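Side-chain contacts in phosphoserine aminotransferase (Bacillus alcalophilus, PDB 1W23), which catalyses the reversible, pyridoxal 5'-phosphate-dependent transfer of an amino group between glutamate and 3-phosphohydroxypyruvate, giving phosphoserine in the pathway to serine: residues N339-I343 against D344-A348; Y245-R248 against N249-W253; K272-Y275 against D276-E280. One frame throughout, in Å; residues are numbered along the deposited sequence.

The three contacts are local, each within one continuous stretch of chain. Contact 1 starts the last helix, 343-359. Contact 2 lies on helix 241-256 and contact 3 near the end of the next helix, 259-279. Contact 1 touches both others. Its Asn339 O lies 3.8 Å from Trp253 CH2 of contact 2, and its Ile343 CG1 lies 3.5 Å from Ile273 CD1 of contact 3. Contacts 2 and 3 do not meet; their nearest atoms are about 15 Å apart. None lines the cofactor pocket. The Val341 and Val250 side chains lie about 9 and 10 Å from that of Lys196, the cofactor-attachment lysine, which is not linked to pyridoxal phosphate here.

Contact 1 (N339-I343 against D344-A348); sequences NAVPI and DACIA. With MG (magnesium ion), chain E.
Pro342 and Asp344 meet at the N-terminus of helix 343-359, with Pro342 in the N-cap position. The close packing is on the side of Ala345 and Cys346. Pro342 O accepts the N-H of Ala345 N at 3.0 Å. This bond is bent, and the donor sits above the carbonyl plane. In the proline conformer described, one of two modelled, Ala345 CB lies 4.0 Å from Pro342 CG, so the methyl rests against the ring. Val341 CG1 stands 4.2 Å from Ala345 CB. That branch is anti to the backbone N (chi1 173°) and faces the first turn of the helix. Ile347 N bonds Ile343 O, an i to i+4 bond and much straighter at 165°. Phe5 and Phe7 cover Ala345, and helix 259-279 packs on Ile343 and Cys346.

The other side is looser and partly open to solvent. The Ile347 side chain is exposed there, and two conformers of it were modelled. Asp344 CG stands between its backbone N and carbonyl carbon (chi1 62°), which turns the carboxylate back across the proline. Asp344 OD1 comes 3.4 Å from Pro342 CB. The two carboxylate oxygens have different tasks. OD1 accepts a hydrogen bond from a water that is itself a magnesium ligand, while Asp344 OD2 binds the magnesium ion directly at 2.1 Å.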
loop_
_atom_site.group_PDB
_atom_site.type_symbol
_atom_site.label_atom_id
_atom_site.label_comp_id
_atom_site.label_asym_id
_atom_site.label_seq_id
_atom_site.Cartn_x
_atom_site.Cartn_y
_atom_site.Cartn_z
ATOM N N ASN A 339 -18.830 7.335 -7.532
ATOM C CA ASN A 339 -19.996 7.195 -6.639
ATOM C C ASN A 339 -20.168 8.373 -5.669
ATOM O O ASN A 339 -21.297 8.834 -5.484
ATOM C CB ASN A 339 -19.806 5.957 -5.780
ATOM C CG ASN A 339 -20.025 4.623 -6.475
ATOM O OD1 ASN A 339 -20.466 4.558 -7.619
ATOM N ND2 ASN A 339 -19.731 3.530 -5.765
ATOM N N ALA A 340 -19.084 8.811 -5.037
ATOM C CA ALA A 340 -19.201 9.800 -3.962
ATOM C C ALA A 340 -19.256 11.243 -4.426
ATOM O O ALA A 340 -19.467 12.128 -3.588
ATOM C CB ALA A 340 -18.091 9.618 -2.957
ATOM N N VAL A 341 -19.091 11.525 -5.698
ATOM C CA VAL A 341 -19.215 12.905 -6.151
ATOM C C VAL A 341 -20.662 13.338 -5.994
ATOM O O VAL A 341 -21.565 12.679 -6.537
ATOM C CB VAL A 341 -18.701 13.063 -7.599
ATOM C CG1 VAL A 341 -18.983 14.453 -8.120
ATOM C CG2 VAL A 341 -17.218 12.711 -7.696
ATOM N N PRO A 342 -20.962 14.416 -5.261
ATOM C CA PRO A 342 -22.371 14.779 -5.013
ATOM C C PRO A 342 -23.032 15.342 -6.246
ATOM O O PRO A 342 -22.407 15.989 -7.089
ATOM C CB PRO A 342 -22.282 15.807 -3.886
ATOM C CG PRO A 342 -20.979 16.457 -4.160
ATOM C CD PRO A 342 -20.023 15.336 -4.568
ATOM N N ILE A 343 -24.355 15.159 -6.316
ATOM C CA ILE A 343 -25.090 15.664 -7.476
ATOM C C ILE A 343 -24.981 17.179 -7.541
ATOM O O ILE A 343 -24.935 17.725 -8.687
ATOM C CB ILE A 343 -26.525 15.147 -7.515
ATOM C CG1 ILE A 343 -27.158 15.419 -8.891
ATOM C CG2 ILE A 343 -27.419 15.742 -6.449
ATOM C CD1 ILE A 343 -28.349 14.543 -9.112
ATOM N N ASP A 344 -24.904 17.935 -6.455
ATOM C CA ASP A 344 -24.776 19.390 -6.579
ATOM C C ASP A 344 -23.454 19.819 -7.221
ATOM O O ASP A 344 -23.445 20.912 -7.790
ATOM C CB ASP A 344 -25.064 20.122 -5.283
ATOM C CG ASP A 344 -24.199 19.872 -4.107
ATOM O OD1 ASP A 344 -23.240 19.069 -4.204
ATOM O OD2 ASP A 344 -24.492 20.476 -3.021
ATOM N N ALA A 345 -22.426 18.981 -7.187
ATOM C CA ALA A 345 -21.212 19.335 -7.937
ATOM C C ALA A 345 -21.487 19.275 -9.441
ATOM O O ALA A 345 -20.956 20.080 -10.211
ATOM C CB ALA A 345 -20.064 18.454 -7.544
ATOM N N CYS A 346 -22.277 18.279 -9.861
ATOM C CA CYS A 346 -22.637 18.139 -11.257
ATOM C C CYS A 346 -23.536 19.295 -11.704
ATOM O O CYS A 346 -23.372 19.792 -12.829
ATOM C CB CYS A 346 -23.297 16.774 -11.473
ATOM S SG CYS A 346 -22.177 15.378 -11.143
ATOM N N ILE A 347 -24.501 19.678 -10.863
ATOM C CA ILE A 347 -25.318 20.870 -11.171
ATOM C C ILE A 347 -24.425 22.076 -11.305
ATOM O O ILE A 347 -24.614 22.890 -12.230
ATOM C CB ILE A 347 -26.384 21.024 -10.093
ATOM C CG1 ILE A 347 -27.363 19.840 -10.032
ATOM C CG2 ILE A 347 -27.088 22.377 -10.252
ATOM C CD1 ILE A 347 -28.301 19.743 -8.846
ATOM N N ALA A 348 -23.452 22.276 -10.410
ATOM C CA ALA A 348 -22.551 23.417 -10.473
ATOM C C ALA A 348 -21.742 23.393 -11.790
ATOM O O ALA A 348 -21.534 24.436 -12.427
ATOM C CB ALA A 348 -21.644 23.485 -9.254
HETATM MG MG MG E . -24.140 20.108 -1.023
HETATM O O HOH W 1 -22.770 18.582 -1.621
HETATM O O HOH W 2 -22.678 21.436 -0.958
#

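Contact 2 (Y245-R248 against N249-W253); sequences YMLR and NVLDW
At chi1 -169° Arg248 sends CG away from the backbone N, and the chain then bends at chi2 and chi3. These bends fold the guanidinium back beside Asn249. Asn249 CG is beside its own backbone N (chi1 -72°), which carries the amide between Arg248 and Tyr245. Arg248 grips the amide oxygen of its chain neighbour side-on with two nitrogens. Arg248 NE and NH2 each lie 3.0 Å from Asn249 OD1. The oxygen sits at the guanidinium edge, in its plane, and the guanidinium and amide are nearly coplanar. The pair of bonds fixes the turn of both flat groups. Asn249 OD1 also lies over one face of the Tyr245 ring, near its rim, with ring and amide planes 65° apart. At the other end of the amide, Asn249 ND2 gives a weak bond to Tyr245 OH at 3.3 Å, and Ala18 O takes a further bond from ND2.

On helix 241-256 the Arg248-Asn249 grip is i to i+1. Tyr245-Asn249, Arg248-Asp252 and Leu247-Leu251 are i to i+4 pairs, backed by regular main-chain bonds. Helices 16-24 and 44-61 cover this region. Glu25 bonds Tyr245 OH, and Gln52 takes Arg248 NH1.

Asp252 OD2 approaches from well out of the guanidinium plane and forms a long salt bridge to Arg248 NE at 3.7 Å, through charge alone. Its stronger partner is Arg21, with which it also forms a salt bridge. On the apolar side, Leu247 CD1 touches Leu251 CD1 at 3.9 Å. Leu251 CG lies 3.2 Å from Leu247 O.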
loop_
_atom_site.group_PDB
_atom_site.type_symbol
_atom_site.label_atom_id
_atom_site.label_comp_id
_atom_site.label_asym_id
_atom_site.label_seq_id
_atom_site.Cartn_x
_atom_site.Cartn_y
_atom_site.Cartn_z
ATOM N N TYR A 245 -9.580 -0.295 6.429
ATOM C CA TYR A 245 -10.583 0.300 7.324
ATOM C C TYR A 245 -11.370 1.360 6.584
ATOM O O TYR A 245 -12.626 1.402 6.686
ATOM C CB TYR A 245 -9.809 0.893 8.535
ATOM C CG TYR A 245 -10.608 1.914 9.284
ATOM C CD1 TYR A 245 -11.553 1.567 10.248
ATOM C CD2 TYR A 245 -10.445 3.277 9.043
ATOM C CE1 TYR A 245 -12.274 2.534 10.925
ATOM C CE2 TYR A 245 -11.179 4.225 9.689
ATOM C CZ TYR A 245 -12.108 3.836 10.650
ATOM O OH TYR A 245 -12.835 4.833 11.263
ATOM N N MET A 246 -10.722 2.241 5.814
ATOM C CA MET A 246 -11.478 3.262 5.073
ATOM C C MET A 246 -12.365 2.624 4.026
ATOM O O MET A 246 -13.504 3.096 3.806
ATOM C CB MET A 246 -10.522 4.281 4.448
ATOM C CG MET A 246 -9.923 5.238 5.440
ATOM S SD MET A 246 -11.089 6.268 6.305
ATOM C CE MET A 246 -12.021 7.012 5.008
ATOM N N LEU A 247 -11.897 1.589 3.322
ATOM C CA LEU A 247 -12.698 0.825 2.400
ATOM C C LEU A 247 -13.958 0.290 3.109
ATOM O O LEU A 247 -15.077 0.430 2.587
ATOM C CB LEU A 247 -11.853 -0.319 1.818
ATOM C CG LEU A 247 -12.595 -1.403 1.015
ATOM C CD1 LEU A 247 -13.215 -0.948 -0.212
ATOM C CD2 LEU A 247 -11.621 -2.570 0.792
ATOM N N ARG A 248 -13.802 -0.309 4.292
ATOM C CA ARG A 248 -14.948 -0.756 5.050
ATOM C C ARG A 248 -15.924 0.395 5.241
ATOM O O ARG A 248 -17.142 0.238 5.037
ATOM C CB ARG A 248 -14.440 -1.377 6.372
ATOM C CG ARG A 248 -15.500 -2.133 7.193
ATOM C CD ARG A 248 -16.567 -1.276 7.905
ATOM N NE ARG A 248 -15.941 -0.230 8.753
ATOM C CZ ARG A 248 -15.612 -0.432 10.004
ATOM N NH1 ARG A 248 -15.866 -1.573 10.644
ATOM N NH2 ARG A 248 -14.982 0.562 10.676
ATOM N N ASN A 249 -15.426 1.549 5.720
ATOM C CA ASN A 249 -16.318 2.689 5.954
ATOM C C ASN A 249 -17.038 3.115 4.687
ATOM O O ASN A 249 -18.263 3.450 4.752
ATOM C CB ASN A 249 -15.535 3.866 6.520
ATOM C CG ASN A 249 -15.087 3.701 7.943
ATOM O OD1 ASN A 249 -15.239 2.641 8.570
ATOM N ND2 ASN A 249 -14.587 4.820 8.494
ATOM N N VAL A 250 -16.389 3.147 3.548
ATOM C CA VAL A 250 -17.052 3.511 2.276
ATOM C C VAL A 250 -18.106 2.497 1.918
ATOM O O VAL A 250 -19.219 2.855 1.511
ATOM C CB VAL A 250 -15.998 3.693 1.165
ATOM C CG1 VAL A 250 -16.707 3.864 -0.187
ATOM C CG2 VAL A 250 -15.121 4.891 1.462
ATOM N N LEU A 251 -17.798 1.206 2.063
ATOM C CA LEU A 251 -18.784 0.167 1.745
ATOM C C LEU A 251 -20.012 0.271 2.661
ATOM O O LEU A 251 -21.145 0.042 2.216
ATOM C CB LEU A 251 -18.157 -1.224 1.853
ATOM C CG LEU A 251 -17.011 -1.526 0.891
ATOM C CD1 LEU A 251 -16.310 -2.807 1.321
ATOM C CD2 LEU A 251 -17.554 -1.663 -0.512
ATOM N N ASP A 252 -19.824 0.599 3.919
ATOM C CA ASP A 252 -20.973 0.811 4.836
ATOM C C ASP A 252 -21.853 1.936 4.292
ATOM O O ASP A 252 -23.093 1.814 4.355
ATOM C CB ASP A 252 -20.510 1.145 6.244
ATOM C CG ASP A 252 -20.446 -0.001 7.226
ATOM O OD1 ASP A 252 -21.281 -0.922 7.106
ATOM O OD2 ASP A 252 -19.573 0.059 8.113
ATOM N N TRP A 253 -21.280 2.991 3.779
ATOM C CA TRP A 253 -22.060 4.098 3.194
ATOM C C TRP A 253 -22.783 3.640 1.942
ATOM O O TRP A 253 -23.985 3.951 1.770
ATOM C CB TRP A 253 -21.109 5.280 2.922
ATOM C CG TRP A 253 -21.732 6.344 2.113
ATOM C CD1 TRP A 253 -22.540 7.348 2.556
ATOM C CD2 TRP A 253 -21.599 6.530 0.697
ATOM N NE1 TRP A 253 -22.932 8.156 1.511
ATOM C CE2 TRP A 253 -22.358 7.672 0.348
ATOM C CE3 TRP A 253 -20.921 5.890 -0.338
ATOM C CZ2 TRP A 253 -22.463 8.165 -0.951
ATOM C CZ3 TRP A 253 -21.017 6.362 -1.626
ATOM C CH2 TRP A 253 -21.781 7.486 -1.920
#

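Contact 3 (K272-Y275 against D276-E280); sequences KIIY and DTIDE
Ile273 O is gripped by two donors from Thr277. Thr277 OG1 donates to Ile273 O at 2.7 Å. Thr277 N donates to Ile273 O at 3.3 Å. This is the i to i+4 pattern of an alpha helix, here close to the end of helix 259-279, with a threonine side chain doubling the main-chain bond. Thr277 OG1 stands beside its backbone N (chi1 -55°), which brings the hydroxyl to the carbonyl of the preceding turn. Arg350 of helix 343-359 also bonds this hydroxyl.

Lys272 and Asp276 make a salt bridge on the exposed side, in the lysine conformer described; a second was modelled. The lysine chain runs extended and bends only at its last torsion, which turns NZ in toward the carboxylate. Lys272 NZ lies 2.8 Å from Asp276 OD2 and uses the syn lone pair of that oxygen. Lys272 CG passes Asp276 OD2 at 3.4 Å. With Asp276 replaced by alanine, the lysine ammonium would probably lose its carboxylate mate and the chain end be freer to turn.

Toward strand 298-302 the packing is largely apolar. Ile278 CD1 lies 4.4 Å from Ile274 CG2, and Val299 packs on both residues. Two polar ends have partners of their own: Tyr275 OH bonds the backbone oxygen of Ser295, and Asp279 forms a salt bridge with Arg294. Asp279 N donates to Tyr275 O. Ile278 CD1 approaches the Tyr275 ring obliquely, 4.3 Å from Tyr275 CD2.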
loop_
_atom_site.group_PDB
_atom_site.type_symbol
_atom_site.label_atom_id
_atom_site.label_comp_id
_atom_site.label_asym_id
_atom_site.label_seq_id
_atom_site.Cartn_x
_atom_site.Cartn_y
_atom_site.Cartn_z
ATOM N N LYS A 272 -26.240 12.127 -16.476
ATOM C CA LYS A 272 -27.166 12.745 -17.456
ATOM C C LYS A 272 -27.112 14.260 -17.339
ATOM O O LYS A 272 -27.270 14.935 -18.376
ATOM C CB LYS A 272 -28.568 12.212 -17.214
ATOM C CG LYS A 272 -29.697 12.893 -17.972
ATOM C CD LYS A 272 -31.064 12.413 -17.513
ATOM C CE LYS A 272 -32.234 13.243 -17.994
ATOM N NZ LYS A 272 -32.273 13.581 -19.416
ATOM N N ILE A 273 -26.926 14.823 -16.160
ATOM C CA ILE A 273 -26.801 16.297 -16.054
ATOM C C ILE A 273 -25.706 16.791 -16.948
ATOM O O ILE A 273 -25.875 17.796 -17.662
ATOM C CB ILE A 273 -26.556 16.700 -14.588
ATOM C CG1 ILE A 273 -27.805 16.448 -13.699
ATOM C CG2 ILE A 273 -26.114 18.156 -14.468
ATOM C CD1 ILE A 273 -27.519 16.492 -12.224
ATOM N N ILE A 274 -24.540 16.126 -16.908
ATOM C CA ILE A 274 -23.398 16.605 -17.682
ATOM C C ILE A 274 -23.558 16.283 -19.157
ATOM O O ILE A 274 -23.330 17.158 -20.009
ATOM C CB ILE A 274 -22.083 16.039 -17.082
ATOM C CG1 ILE A 274 -21.951 16.419 -15.593
ATOM C CG2 ILE A 274 -20.905 16.565 -17.891
ATOM C CD1 ILE A 274 -20.818 15.742 -14.881
ATOM N N TYR A 275 -23.946 15.059 -19.509
ATOM C CA TYR A 275 -24.155 14.731 -20.913
ATOM C C TYR A 275 -25.240 15.594 -21.567
ATOM O O TYR A 275 -25.078 15.992 -22.727
ATOM C CB TYR A 275 -24.411 13.244 -21.123
ATOM C CG TYR A 275 -23.200 12.361 -20.945
ATOM C CD1 TYR A 275 -23.148 11.382 -19.992
ATOM C CD2 TYR A 275 -22.070 12.519 -21.749
ATOM C CE1 TYR A 275 -22.037 10.568 -19.811
ATOM C CE2 TYR A 275 -20.961 11.714 -21.602
ATOM C CZ TYR A 275 -20.949 10.746 -20.618
ATOM O OH TYR A 275 -19.808 9.957 -20.505
ATOM N N ASP A 276 -26.322 15.880 -20.847
ATOM C CA ASP A 276 -27.346 16.754 -21.429
ATOM C C ASP A 276 -26.751 18.143 -21.713
ATOM O O ASP A 276 -27.106 18.784 -22.722
ATOM C CB ASP A 276 -28.554 16.845 -20.513
ATOM C CG ASP A 276 -29.474 15.691 -20.515
ATOM O OD1 ASP A 276 -29.346 14.770 -21.338
ATOM O OD2 ASP A 276 -30.432 15.699 -19.691
ATOM N N THR A 277 -25.894 18.621 -20.819
ATOM C CA THR A 277 -25.283 19.951 -21.023
ATOM C C THR A 277 -24.449 19.941 -22.304
ATOM O O THR A 277 -24.466 20.878 -23.112
ATOM C CB THR A 277 -24.445 20.350 -19.832
ATOM O OG1 THR A 277 -25.238 20.292 -18.614
ATOM C CG2 THR A 277 -23.927 21.755 -19.926
ATOM N N ILE A 278 -23.665 18.872 -22.505
ATOM C CA ILE A 278 -22.909 18.724 -23.730
ATOM C C ILE A 278 -23.826 18.684 -24.945
ATOM O O ILE A 278 -23.627 19.403 -25.959
ATOM C CB ILE A 278 -21.996 17.457 -23.653
ATOM C CG1 ILE A 278 -20.904 17.660 -22.588
ATOM C CG2 ILE A 278 -21.401 17.105 -25.010
ATOM C CD1 ILE A 278 -20.151 16.355 -22.258
ATOM N N ASP A 279 -24.848 17.837 -24.884
ATOM C CA ASP A 279 -25.713 17.602 -26.026
ATOM C C ASP A 279 -26.537 18.831 -26.385
ATOM O O ASP A 279 -26.837 19.013 -27.569
ATOM C CB ASP A 279 -26.581 16.361 -25.782
ATOM C CG ASP A 279 -25.777 15.090 -25.721
ATOM O OD1 ASP A 279 -24.630 15.060 -26.216
ATOM O OD2 ASP A 279 -26.331 14.085 -25.212
ATOM N N GLU A 280 -26.870 19.670 -25.405
ATOM C CA GLU A 280 -27.647 20.896 -25.609
ATOM C C GLU A 280 -26.791 22.059 -26.041
ATOM O O GLU A 280 -27.303 23.175 -26.274
ATOM C CB GLU A 280 -28.372 21.244 -24.294
ATOM C CG GLU A 280 -29.482 20.299 -23.824
ATOM C CD GLU A 280 -29.844 20.420 -22.345
ATOM O OE1 GLU A 280 -30.667 19.641 -21.820
ATOM O OE2 GLU A 280 -29.292 21.295 -21.606
#